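Protein kinase A regulatory subunit, putative (Trypanosoma cruzi, PDB 6FTF) binds the nucleoside analogue 7-cyano-7-deazainosine at two cyclic nucleotide-binding domains and, as a regulatory subunit, probably controls a cAMP-independent protein kinase A. Local coordinates at residues 152-156 and 178-183; 159-165 and 203-207; 223-227 and 283-287; 237-241 and 261-265. All coordinates share one frame; numbering follows the deposited sequence. Where two conformers were deposited one is given.

How the contacts relate
Contacts 1 and 2 hold helix 149-160 and the turn after it against the second cyclic nucleotide-binding domain; contacts 3 and 4 build and back that domain's nucleoside pocket. Contacts 1 and 2 are neighbours, centres about 12 Å apart, with Leu160 packing on Ala178 and Leu181. Contacts 3 and 4 lie about 20 Å apart, centre to centre, yet share one 7-cyano-7-deazainosine: 283-287 receives the base and Glu237 the sugar. Thinner packing joins the pairs, Ala180 on His263 between contacts 1 and 4, and Ile205 on Phe227 between contacts 2 and 3. The Arg153 side chain in contact 1 comes about 9 Å from the other bound nucleoside.

Contact 1 of 4, residues 152-156 and 178-183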
# COMPACT_ATOMS: atom_id res chain seq x y z
N ARG A 152 3.70 -13.62 -2.52
CA ARG A 152 3.15 -12.72 -1.52
C ARG A 152 1.65 -12.63 -1.64
O ARG A 152 0.92 -12.69 -0.64
CB ARG A 152 3.81 -11.35 -1.66
CG ARG A 152 3.41 -10.36 -0.57
CD ARG A 152 4.03 -9.00 -0.76
NE ARG A 152 5.49 -9.06 -0.83
CZ ARG A 152 6.23 -8.93 -1.94
NH1 ARG A 152 5.68 -8.67 -3.12
NH2 ARG A 152 7.54 -9.02 -1.86
N ARG A 153 1.14 -12.52 -2.86
CA ARG A 153 -0.30 -12.53 -3.06
C ARG A 153 -0.93 -13.83 -2.55
O ARG A 153 -1.99 -13.80 -1.92
CB ARG A 153 -0.63 -12.27 -4.53
CG ARG A 153 -0.41 -10.79 -4.92
CD ARG A 153 -0.42 -10.58 -6.42
NE ARG A 153 -0.49 -9.16 -6.70
CZ ARG A 153 -1.31 -8.59 -7.56
NH1 ARG A 153 -2.09 -9.30 -8.35
NH2 ARG A 153 -1.33 -7.27 -7.64
N GLU A 154 -0.30 -14.98 -2.81
CA GLU A 154 -0.79 -16.26 -2.28
C GLU A 154 -0.81 -16.27 -0.77
O GLU A 154 -1.67 -16.90 -0.15
CB GLU A 154 0.10 -17.41 -2.75
CG GLU A 154 -0.16 -17.88 -4.14
CD GLU A 154 -1.63 -18.20 -4.39
OE1 GLU A 154 -2.17 -19.07 -3.68
OE2 GLU A 154 -2.23 -17.57 -5.29
N THR A 155 0.16 -15.62 -0.14
CA THR A 155 0.26 -15.65 1.31
C THR A 155 -0.95 -15.01 1.95
O THR A 155 -1.43 -15.48 2.99
CB THR A 155 1.55 -14.95 1.75
OG1 THR A 155 2.67 -15.66 1.23
CG2 THR A 155 1.69 -14.87 3.26
N TYR A 156 -1.49 -13.95 1.34
CA TYR A 156 -2.51 -13.15 2.00
C TYR A 156 -3.92 -13.22 1.42
O TYR A 156 -4.86 -12.89 2.15
CB TYR A 156 -2.08 -11.67 2.09
CG TYR A 156 -0.79 -11.51 2.84
CD1 TYR A 156 -0.71 -11.74 4.21
CD2 TYR A 156 0.36 -11.19 2.17
CE1 TYR A 156 0.50 -11.64 4.88
CE2 TYR A 156 1.57 -11.09 2.83
CZ TYR A 156 1.63 -11.33 4.17
OH TYR A 156 2.85 -11.25 4.83
N ALA A 178 -2.39 -6.85 -0.62
CA ALA A 178 -1.44 -7.94 -0.39
C ALA A 178 -0.04 -7.57 -0.87
O ALA A 178 0.96 -7.98 -0.25
CB ALA A 178 -1.90 -9.21 -1.10
N ASP A 179 0.06 -6.83 -1.98
CA ASP A 179 1.36 -6.43 -2.53
C ASP A 179 2.21 -5.67 -1.51
O ASP A 179 3.43 -5.65 -1.63
CB ASP A 179 1.15 -5.50 -3.73
CG ASP A 179 0.74 -6.21 -5.01
OD1 ASP A 179 1.16 -7.37 -5.23
OD2 ASP A 179 0.01 -5.59 -5.82
N ALA A 180 1.58 -5.01 -0.54
CA ALA A 180 2.25 -4.15 0.42
C ALA A 180 2.37 -4.78 1.81
O ALA A 180 2.88 -4.13 2.72
CB ALA A 180 1.53 -2.80 0.53
N LEU A 181 1.95 -6.03 1.99
CA LEU A 181 1.95 -6.66 3.31
C LEU A 181 3.18 -7.54 3.52
O LEU A 181 3.67 -8.19 2.60
CB LEU A 181 0.71 -7.52 3.51
CG LEU A 181 -0.62 -6.79 3.56
CD1 LEU A 181 -1.76 -7.79 3.64
CD2 LEU A 181 -0.69 -5.83 4.71
N SER A 182 3.63 -7.56 4.76
CA SER A 182 4.57 -8.55 5.25
C SER A 182 4.02 -9.09 6.56
O SER A 182 3.01 -8.61 7.05
CB SER A 182 5.98 -7.96 5.43
OG SER A 182 5.99 -6.96 6.42
N SER A 183 4.65 -10.12 7.08
CA SER A 183 4.15 -10.77 8.29
C SER A 183 5.10 -10.53 9.46
O SER A 183 6.32 -10.44 9.28
CB SER A 183 3.96 -12.27 8.08
OG SER A 183 2.96 -12.50 7.10
O HOH W 1 2.92 -9.09 -4.06
O HOH W 2 5.93 -9.57 1.99
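Asp179 OD1 takes two bonds: Arg153 NE reaches it at 2.8 Å in a nearly straight line (174°), and a water that accepts from Arg152 NH1 donates to it. The other carboxylate oxygen, OD2, meets Arg153 NH2, also at 2.8 Å, so the guanidinium holds the carboxylate side-on, one nitrogen to each oxygen. Both oxygens are approached on their syn sides, with the two planes 27° apart. Arg153 NH1 turns to Tyr116 OH, and the same guanidinium thereby joins helix 111-116 of the first cyclic nucleotide-binding domain to the short turn 178-181. Here helix 149-160 packs beside strand 181-186, an outer strand of the beta barrel of the second domain.

Arg152 runs over that type I turn. Extended through CD, which lies 3.3 Å from Ala178 O, the Arg152 chain then bends at chi3 (-57°), turning NE to a second water that donates to Leu181 O. Between the two backbones stands Tyr156. Leu181 CB sits over one face of its ring, 3.9 Å from the centroid in a CH-pi contact; Thr155 CG2 covers the opposite face, and Ala178 CB touches Tyr156 CB at 4.0 Å. At the far end Tyr156 OH and Ser183 OG are hydrogen-bonded at 2.6 Å, the serine oxygen lying near the ring plane, which ties the phenol to the strand edge.

Contact 2 of 4, residues 159-165 and 203-207; sequences FLANVPF and YIIME. With EDO (1,2-ethanediol), chain B.
Met206 lies across one face of the Phe159 ring: its CG makes a CH-pi contact 3.8 Å from the centroid, displaced toward the rim at CZ and CE2, and CE comes down near Phe159 CG at 4.0 Å. The sulfur stands higher, SD being 4.8 Å from the Phe159 centroid and 17° off the normal, a Met-aromatic contact. A bend at the last torsion of Met206 (chi3 75°) brings the methyl back over the ring. The opposite face of Phe159 is covered by Val163 CG2, which the type I turn 160-163 folds back toward it.

Around the edge of the same ring, near its plane, sit Ile205 O, 3.6 Å from Phe159 CZ, and Ile204 CG2, 3.8 Å from Phe159 CE2. The end of helix 149-160 and its following turn thus seat on strand 201-205, an inner strand of the second domain's beta barrel, just where the chain turns its corner. Met206 and Glu207 both face Ile255 there, forming a classic beta bulge.

The remaining apolar packing runs through Ile204, whose branches divide the work. CG2 serves Phe159 and Val163, while Ile204 CD1 reaches the edge of the Phe165 ring, 4.0 Å from Phe165 CZ, and more loosely Leu160 CD2.

No hydrogen bond crosses between the segments. Within 159-165, Asn162 N bonds to Phe159 O at 2.8 Å; on the outer side, Asn162 ND2 also gives a bond to O2 of a 1,2-ethanediol, probably from the crystallisation liquor.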
# COMPACT_ATOMS: atom_id res chain seq x y z
N PHE A 159 -6.82 -15.06 3.30
CA PHE A 159 -7.08 -14.40 4.57
C PHE A 159 -7.82 -13.09 4.37
O PHE A 159 -8.81 -12.81 5.05
CB PHE A 159 -5.74 -14.15 5.28
CG PHE A 159 -5.86 -13.22 6.45
CD1 PHE A 159 -6.50 -13.63 7.60
CD2 PHE A 159 -5.37 -11.94 6.40
CE1 PHE A 159 -6.63 -12.79 8.69
CE2 PHE A 159 -5.50 -11.09 7.49
CZ PHE A 159 -6.14 -11.53 8.63
N LEU A 160 -7.34 -12.26 3.45
CA LEU A 160 -7.96 -10.95 3.25
C LEU A 160 -9.41 -11.07 2.82
O LEU A 160 -10.24 -10.21 3.16
CB LEU A 160 -7.18 -10.12 2.24
CG LEU A 160 -5.72 -9.81 2.59
CD1 LEU A 160 -5.04 -9.09 1.46
CD2 LEU A 160 -5.63 -8.99 3.87
N ALA A 161 -9.74 -12.13 2.09
CA ALA A 161 -11.11 -12.42 1.69
C ALA A 161 -12.02 -12.75 2.86
O ALA A 161 -13.23 -12.90 2.65
CB ALA A 161 -11.12 -13.60 0.71
N ASN A 162 -11.47 -12.90 4.05
CA ASN A 162 -12.26 -13.21 5.23
C ASN A 162 -12.20 -12.12 6.29
O ASN A 162 -12.72 -12.32 7.39
CB ASN A 162 -11.79 -14.54 5.83
CG ASN A 162 -12.27 -15.73 5.04
OD1 ASN A 162 -13.42 -16.16 5.18
ND2 ASN A 162 -11.41 -16.28 4.19
N VAL A 163 -11.59 -10.97 6.00
CA VAL A 163 -11.42 -9.90 6.96
C VAL A 163 -12.60 -8.93 6.86
O VAL A 163 -12.78 -8.31 5.80
CB VAL A 163 -10.10 -9.15 6.75
CG1 VAL A 163 -10.03 -7.91 7.61
CG2 VAL A 163 -8.92 -10.08 7.04
N PRO A 164 -13.37 -8.71 7.93
CA PRO A 164 -14.58 -7.86 7.80
C PRO A 164 -14.34 -6.47 7.22
O PRO A 164 -15.10 -6.07 6.33
CB PRO A 164 -15.15 -7.84 9.23
CG PRO A 164 -14.75 -9.16 9.78
CD PRO A 164 -13.36 -9.42 9.23
N PHE A 165 -13.35 -5.73 7.69
CA PHE A 165 -13.24 -4.34 7.26
C PHE A 165 -12.78 -4.21 5.82
O PHE A 165 -12.86 -3.11 5.26
CB PHE A 165 -12.37 -3.51 8.22
CG PHE A 165 -10.88 -3.52 7.93
CD1 PHE A 165 -10.07 -4.54 8.41
CD2 PHE A 165 -10.29 -2.48 7.26
CE1 PHE A 165 -8.70 -4.51 8.18
CE2 PHE A 165 -8.93 -2.45 7.04
CZ PHE A 165 -8.14 -3.48 7.51
N TYR A 203 -1.41 -2.96 11.49
CA TYR A 203 -1.36 -4.40 11.65
C TYR A 203 -2.76 -4.97 11.53
O TYR A 203 -3.70 -4.44 12.15
CB TYR A 203 -0.79 -4.77 13.03
CG TYR A 203 0.62 -4.30 13.27
CD1 TYR A 203 0.87 -3.04 13.76
CD2 TYR A 203 1.71 -5.11 12.99
CE1 TYR A 203 2.15 -2.59 13.96
CE2 TYR A 203 2.99 -4.67 13.19
CZ TYR A 203 3.21 -3.42 13.67
OH TYR A 203 4.51 -2.97 13.89
N ILE A 204 -2.92 -6.03 10.76
CA ILE A 204 -4.15 -6.80 10.73
C ILE A 204 -3.86 -8.11 11.43
O ILE A 204 -2.88 -8.79 11.11
CB ILE A 204 -4.63 -7.05 9.29
CG1 ILE A 204 -4.70 -5.74 8.50
CG2 ILE A 204 -5.96 -7.76 9.33
CD1 ILE A 204 -5.02 -5.93 7.02
N ILE A 205 -4.66 -8.44 12.42
CA ILE A 205 -4.41 -9.63 13.23
C ILE A 205 -4.84 -10.87 12.46
O ILE A 205 -6.03 -11.08 12.20
CB ILE A 205 -5.10 -9.53 14.59
CG1 ILE A 205 -4.64 -8.27 15.31
CG2 ILE A 205 -4.79 -10.78 15.42
CD1 ILE A 205 -5.40 -7.98 16.58
N MET A 206 -3.88 -11.74 12.14
CA MET A 206 -4.18 -13.01 11.49
C MET A 206 -4.48 -14.10 12.49
O MET A 206 -5.27 -15.01 12.19
CB MET A 206 -3.01 -13.44 10.59
CG MET A 206 -2.72 -12.45 9.48
SD MET A 206 -1.36 -12.92 8.39
CE MET A 206 -2.14 -14.20 7.41
N GLU A 207 -3.89 -14.04 13.68
CA GLU A 207 -4.18 -14.98 14.74
C GLU A 207 -3.81 -14.32 16.06
O GLU A 207 -2.81 -13.61 16.14
CB GLU A 207 -3.33 -16.24 14.57
CG GLU A 207 -3.58 -17.35 15.54
CD GLU A 207 -2.54 -18.44 15.38
OE1 GLU A 207 -2.30 -18.89 14.23
OE2 GLU A 207 -1.92 -18.83 16.40
C1 EDO B . -12.11 -18.96 0.45
O1 EDO B . -11.39 -19.81 1.38
C2 EDO B . -12.39 -17.59 1.06
O2 EDO B . -13.04 -17.75 2.33

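Contact 3 of 4, residues 223-227 and 283-287; sequences KVCEF and KYEYY. With 7CI (7-cyano-7-deazainosine), chain E.
The base end of the second domain's nucleoside pocket is built here, between strand 221-228 of the beta barrel and the start of helix 285-293. The Tyr284 ring lies almost parallel to the base of 7-cyano-7-deazainosine, with its CE2 3.5 Å from ligand C3, and Val224 and Cys225 close the other side, Cys225 SG standing 3.6 Å from the same C3. The edge of Phe227 comes up to ligand N2 near the ring plane. The base is also read along its rim: its N3 donates to Lys283 O at 2.7 Å (167°), and Tyr287 N gives a weak bond to O5. The nitrile nitrogen N4 reaches the ring edges of both Tyr286 and Tyr287, 3.1 Å from Tyr286 CD2.

Directly between the segments, Val224 CG2 lies over the face of Tyr286, 4.1 Å from the ring centroid, while that tyrosine's OH is held by Arg215 N. Phe227 CZ meets Tyr284 OH at 3.2 Å, the two rings set obliquely at 41°. Lys283, in one of its two modelled conformers, runs antiparallel alongside the Phe227 side chain and bends at chi3 (85°), bringing NZ to Glu226 O at 2.8 Å. An aromatic lid laid over a base against the barrel is the capping arrangement known from cyclic nucleotide-binding domains.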
# COMPACT_ATOMS: atom_id res chain seq x y z
N LYS A 223 -5.87 -0.28 30.93
CA LYS A 223 -6.31 -1.10 29.81
C LYS A 223 -7.58 -0.52 29.20
O LYS A 223 -8.55 -0.22 29.91
CB LYS A 223 -6.54 -2.54 30.27
CG LYS A 223 -6.97 -3.49 29.16
CD LYS A 223 -6.75 -4.94 29.55
CE LYS A 223 -7.19 -5.92 28.46
NZ LYS A 223 -6.54 -7.27 28.61
N VAL A 224 -7.58 -0.35 27.88
CA VAL A 224 -8.72 0.22 27.17
C VAL A 224 -9.64 -0.87 26.63
O VAL A 224 -10.85 -0.81 26.83
CB VAL A 224 -8.20 1.13 26.04
CG1 VAL A 224 -9.35 1.62 25.17
CG2 VAL A 224 -7.47 2.31 26.62
N CYS A 225 -9.09 -1.86 25.94
CA CYS A 225 -9.89 -2.91 25.32
C CYS A 225 -8.96 -3.98 24.78
O CYS A 225 -7.73 -3.88 24.91
CB CYS A 225 -10.77 -2.35 24.19
SG CYS A 225 -9.87 -1.82 22.70
N GLU A 226 -9.55 -5.00 24.16
CA GLU A 226 -8.83 -6.03 23.42
C GLU A 226 -9.31 -6.06 21.97
O GLU A 226 -10.39 -5.57 21.65
CB GLU A 226 -9.06 -7.42 24.05
CG GLU A 226 -8.39 -7.51 25.42
CD GLU A 226 -8.39 -8.91 26.02
OE1 GLU A 226 -7.67 -9.11 27.03
OE2 GLU A 226 -9.10 -9.80 25.50
N PHE A 227 -8.47 -6.63 21.11
CA PHE A 227 -8.81 -6.93 19.72
C PHE A 227 -8.29 -8.33 19.42
O PHE A 227 -7.41 -8.85 20.12
CB PHE A 227 -8.20 -5.92 18.75
CG PHE A 227 -8.82 -4.57 18.81
CD1 PHE A 227 -10.15 -4.38 18.45
CD2 PHE A 227 -8.09 -3.47 19.18
CE1 PHE A 227 -10.72 -3.12 18.50
CE2 PHE A 227 -8.66 -2.22 19.22
CZ PHE A 227 -9.97 -2.04 18.87
N LYS A 283 -15.60 0.96 22.05
CA LYS A 283 -14.22 0.60 22.38
C LYS A 283 -13.25 1.75 22.16
O LYS A 283 -12.12 1.67 22.65
CB LYS A 283 -13.77 -0.62 21.57
CG LYS A 283 -14.56 -1.88 21.91
CD LYS A 283 -14.31 -3.04 20.95
CE LYS A 283 -13.08 -3.86 21.33
NZ LYS A 283 -13.05 -5.25 20.71
N TYR A 284 -13.67 2.81 21.46
CA TYR A 284 -12.84 3.98 21.19
C TYR A 284 -13.29 5.21 21.97
O TYR A 284 -12.87 6.33 21.65
CB TYR A 284 -12.79 4.27 19.69
CG TYR A 284 -12.14 3.17 18.85
CD1 TYR A 284 -12.83 2.00 18.53
CD2 TYR A 284 -10.85 3.31 18.38
CE1 TYR A 284 -12.23 1.02 17.78
CE2 TYR A 284 -10.25 2.33 17.60
CZ TYR A 284 -10.95 1.18 17.30
OH TYR A 284 -10.39 0.17 16.55
N GLU A 285 -14.07 5.03 23.05
CA GLU A 285 -14.42 6.15 23.91
C GLU A 285 -13.17 6.84 24.46
O GLU A 285 -13.10 8.07 24.50
CB GLU A 285 -15.30 5.66 25.05
CG GLU A 285 -15.73 6.77 25.99
CD GLU A 285 -16.68 6.30 27.08
OE1 GLU A 285 -17.06 7.15 27.91
OE2 GLU A 285 -17.04 5.10 27.09
N TYR A 286 -12.18 6.06 24.88
CA TYR A 286 -10.94 6.62 25.39
C TYR A 286 -10.29 7.54 24.35
O TYR A 286 -9.90 8.67 24.65
CB TYR A 286 -10.01 5.47 25.81
CG TYR A 286 -8.64 5.95 26.21
CD1 TYR A 286 -8.36 6.33 27.51
CD2 TYR A 286 -7.63 6.05 25.28
CE1 TYR A 286 -7.11 6.80 27.87
CE2 TYR A 286 -6.38 6.52 25.63
CZ TYR A 286 -6.14 6.89 26.92
OH TYR A 286 -4.90 7.38 27.28
N TYR A 287 -10.19 7.07 23.11
CA TYR A 287 -9.58 7.86 22.04
C TYR A 287 -10.35 9.14 21.79
O TYR A 287 -9.74 10.18 21.50
CB TYR A 287 -9.53 7.06 20.75
CG TYR A 287 -8.87 7.77 19.60
CD1 TYR A 287 -7.55 8.20 19.68
CD2 TYR A 287 -9.54 7.95 18.41
CE1 TYR A 287 -6.93 8.81 18.60
CE2 TYR A 287 -8.94 8.53 17.33
CZ TYR A 287 -7.63 8.97 17.42
OH TYR A 287 -7.05 9.54 16.32
C1 7CI E . -5.27 1.56 19.06
N1 7CI E . -6.05 2.47 19.98
O1 7CI E . -3.90 1.63 19.37
C2 7CI E . -7.29 2.23 20.38
N2 7CI E . -8.09 1.17 20.12
O2 7CI E . -5.33 0.89 16.79
C3 7CI E . -9.29 1.12 20.74
N3 7CI E . -9.74 2.18 21.54
O3 7CI E . -3.90 3.03 16.07
C4 7CI E . -8.96 3.28 21.78
N4 7CI E . -6.34 6.51 22.45
C5 7CI E . -7.66 3.33 21.22
O5 7CI E . -9.46 4.20 22.48
C6 7CI E . -6.54 4.25 21.27
C7 7CI E . -5.58 3.64 20.48
C8 7CI E . -6.43 5.48 21.92
C9 7CI E . -5.39 1.98 17.63
C10 7CI E . -4.27 2.87 17.48
C11 7CI E . -3.17 2.11 18.26
C12 7CI E . -1.98 3.03 18.76
O4 7CI E . -2.48 4.18 19.35

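Contact 4 of 4, residues 237-241 and 261-265. With 7CI (7-cyano-7-deazainosine), chain E.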
# COMPACT_ATOMS: atom_id res chain seq x y z
N GLU A 237 -3.43 6.85 14.09
CA GLU A 237 -2.36 7.81 13.83
C GLU A 237 -2.31 8.19 12.36
O GLU A 237 -1.92 9.32 12.03
CB GLU A 237 -1.03 7.20 14.26
CG GLU A 237 -0.90 7.02 15.77
CD GLU A 237 -1.78 5.94 16.38
OE1 GLU A 237 -2.00 4.89 15.74
OE2 GLU A 237 -2.25 6.14 17.53
N PHE A 238 -2.64 7.24 11.48
CA PHE A 238 -2.62 7.49 10.04
C PHE A 238 -3.77 8.40 9.64
O PHE A 238 -3.62 9.24 8.73
CB PHE A 238 -2.81 6.20 9.25
CG PHE A 238 -1.70 5.17 9.34
CD1 PHE A 238 -0.62 5.25 10.22
CD2 PHE A 238 -1.77 4.08 8.48
CE1 PHE A 238 0.36 4.25 10.22
CE2 PHE A 238 -0.82 3.11 8.47
CZ PHE A 238 0.24 3.18 9.34
N LEU A 239 -4.93 8.22 10.27
CA LEU A 239 -6.12 9.01 9.96
C LEU A 239 -5.98 10.44 10.47
O LEU A 239 -6.41 11.39 9.80
CB LEU A 239 -7.36 8.38 10.61
CG LEU A 239 -7.78 7.03 10.00
CD1 LEU A 239 -8.83 6.38 10.86
CD2 LEU A 239 -8.30 7.18 8.58
N ASN A 240 -5.43 10.60 11.68
CA ASN A 240 -5.49 11.88 12.39
C ASN A 240 -4.12 12.50 12.62
O ASN A 240 -4.02 13.52 13.31
CB ASN A 240 -6.30 11.72 13.67
CG ASN A 240 -7.76 11.47 13.38
OD1 ASN A 240 -8.32 12.07 12.45
ND2 ASN A 240 -8.40 10.60 14.15
N ASN A 241 -3.07 11.93 12.02
CA ASN A 241 -1.75 12.56 11.95
C ASN A 241 -1.19 12.93 13.33
O ASN A 241 -0.83 14.08 13.59
CB ASN A 241 -1.78 13.77 11.03
CG ASN A 241 -1.98 13.40 9.60
OD1 ASN A 241 -1.36 12.48 9.09
ND2 ASN A 241 -2.86 14.13 8.93
N ARG A 261 2.79 2.93 6.54
CA ARG A 261 2.01 4.14 6.34
C ARG A 261 2.15 4.69 4.93
O ARG A 261 1.20 5.26 4.41
CB ARG A 261 2.43 5.19 7.37
CG ARG A 261 1.53 6.37 7.47
CD ARG A 261 1.97 7.24 8.62
NE ARG A 261 1.11 8.40 8.78
CZ ARG A 261 1.29 9.32 9.73
NH1 ARG A 261 2.30 9.22 10.59
NH2 ARG A 261 0.48 10.36 9.79
N ARG A 262 3.31 4.53 4.29
CA ARG A 262 3.48 5.08 2.95
C ARG A 262 2.56 4.44 1.93
O ARG A 262 2.33 5.04 0.87
CB ARG A 262 4.94 4.99 2.49
CG ARG A 262 5.48 3.60 2.31
CD ARG A 262 7.02 3.57 2.35
NE ARG A 262 7.62 2.22 2.42
CZ ARG A 262 8.15 1.56 1.39
NH1 ARG A 262 8.17 2.09 0.17
NH2 ARG A 262 8.68 0.36 1.57
N HIS A 263 2.03 3.25 2.21
CA HIS A 263 1.14 2.55 1.30
C HIS A 263 -0.31 2.64 1.72
O HIS A 263 -1.19 2.10 1.03
CB HIS A 263 1.57 1.10 1.21
CG HIS A 263 2.94 0.93 0.68
ND1 HIS A 263 3.93 0.24 1.35
CD2 HIS A 263 3.52 1.42 -0.45
CE1 HIS A 263 5.04 0.28 0.65
NE2 HIS A 263 4.83 1.01 -0.45
N PHE A 264 -0.62 3.34 2.81
CA PHE A 264 -1.97 3.35 3.36
C PHE A 264 -2.97 3.94 2.37
O PHE A 264 -4.03 3.37 2.14
CB PHE A 264 -1.96 4.14 4.67
CG PHE A 264 -3.30 4.30 5.31
CD1 PHE A 264 -3.95 3.22 5.88
CD2 PHE A 264 -3.88 5.55 5.40
CE1 PHE A 264 -5.18 3.38 6.50
CE2 PHE A 264 -5.10 5.72 6.04
CZ PHE A 264 -5.75 4.62 6.58
N GLU A 265 -2.65 5.11 1.81
CA GLU A 265 -3.59 5.76 0.90
C GLU A 265 -3.91 4.86 -0.29
O GLU A 265 -5.08 4.67 -0.65
CB GLU A 265 -3.00 7.09 0.43
CG GLU A 265 -3.94 7.90 -0.44
CD GLU A 265 -5.19 8.32 0.32
OE1 GLU A 265 -5.07 8.64 1.52
OE2 GLU A 265 -6.28 8.33 -0.28
C1 7CI E . -5.27 1.56 19.06
N1 7CI E . -6.05 2.47 19.98
O1 7CI E . -3.90 1.63 19.37
C2 7CI E . -7.29 2.23 20.38
N2 7CI E . -8.09 1.17 20.12
O2 7CI E . -5.33 0.89 16.79
C3 7CI E . -9.29 1.12 20.74
N3 7CI E . -9.74 2.18 21.54
O3 7CI E . -3.90 3.03 16.07
C4 7CI E . -8.96 3.28 21.78
N4 7CI E . -6.34 6.51 22.45
C5 7CI E . -7.66 3.33 21.22
O5 7CI E . -9.46 4.20 22.48
C6 7CI E . -6.54 4.25 21.27
C7 7CI E . -5.58 3.64 20.48
C8 7CI E . -6.43 5.48 21.92
C9 7CI E . -5.39 1.98 17.63
C10 7CI E . -4.27 2.87 17.48
C11 7CI E . -3.17 2.11 18.26
C12 7CI E . -1.98 3.03 18.76
O4 7CI E . -2.48 4.18 19.35
O HOH W 3 -1.17 9.19 7.36
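Arg261 travels across the Phe238 ring before it reaches anything polar. Its CB lies over the far rim, 3.6 Å from Phe238 CZ; CG comes next, over the ring centre and 3.7 Å from the centroid in a CH-pi contact; CD then passes above Phe238 CD1. With CG anti to the backbone N (chi1 -168°) and the rest extended, the chain stays level, and its guanidinium plane is within 6° of the ring plane. NE bonds to a water, 2.8 Å away, that donates in turn to Phe238 O. At the tip, NH2 is held chiefly by Ser299 O, bringing the C-terminal tail to the end of helix 235-240, and gives a weak, strongly bent bond to Asn241 OD1 (2.9 Å).

Helix 235-240 probably corresponds to the phosphate-binding cassette helix of cyclic nucleotide-binding domains, and here it packs against helix 264-268, the one following the barrel. Phe238 turns its edge to the face of Phe264, centroids 5.1 Å apart and planes at 74°, while Leu239 CD2 touches that ring at its edge. On the helix's pocket side Glu237 bends at chi2 so that OE1 and OE2 each accept a sugar hydroxyl of 7-cyano-7-deazainosine, O3 and O4, both at 2.7 Å.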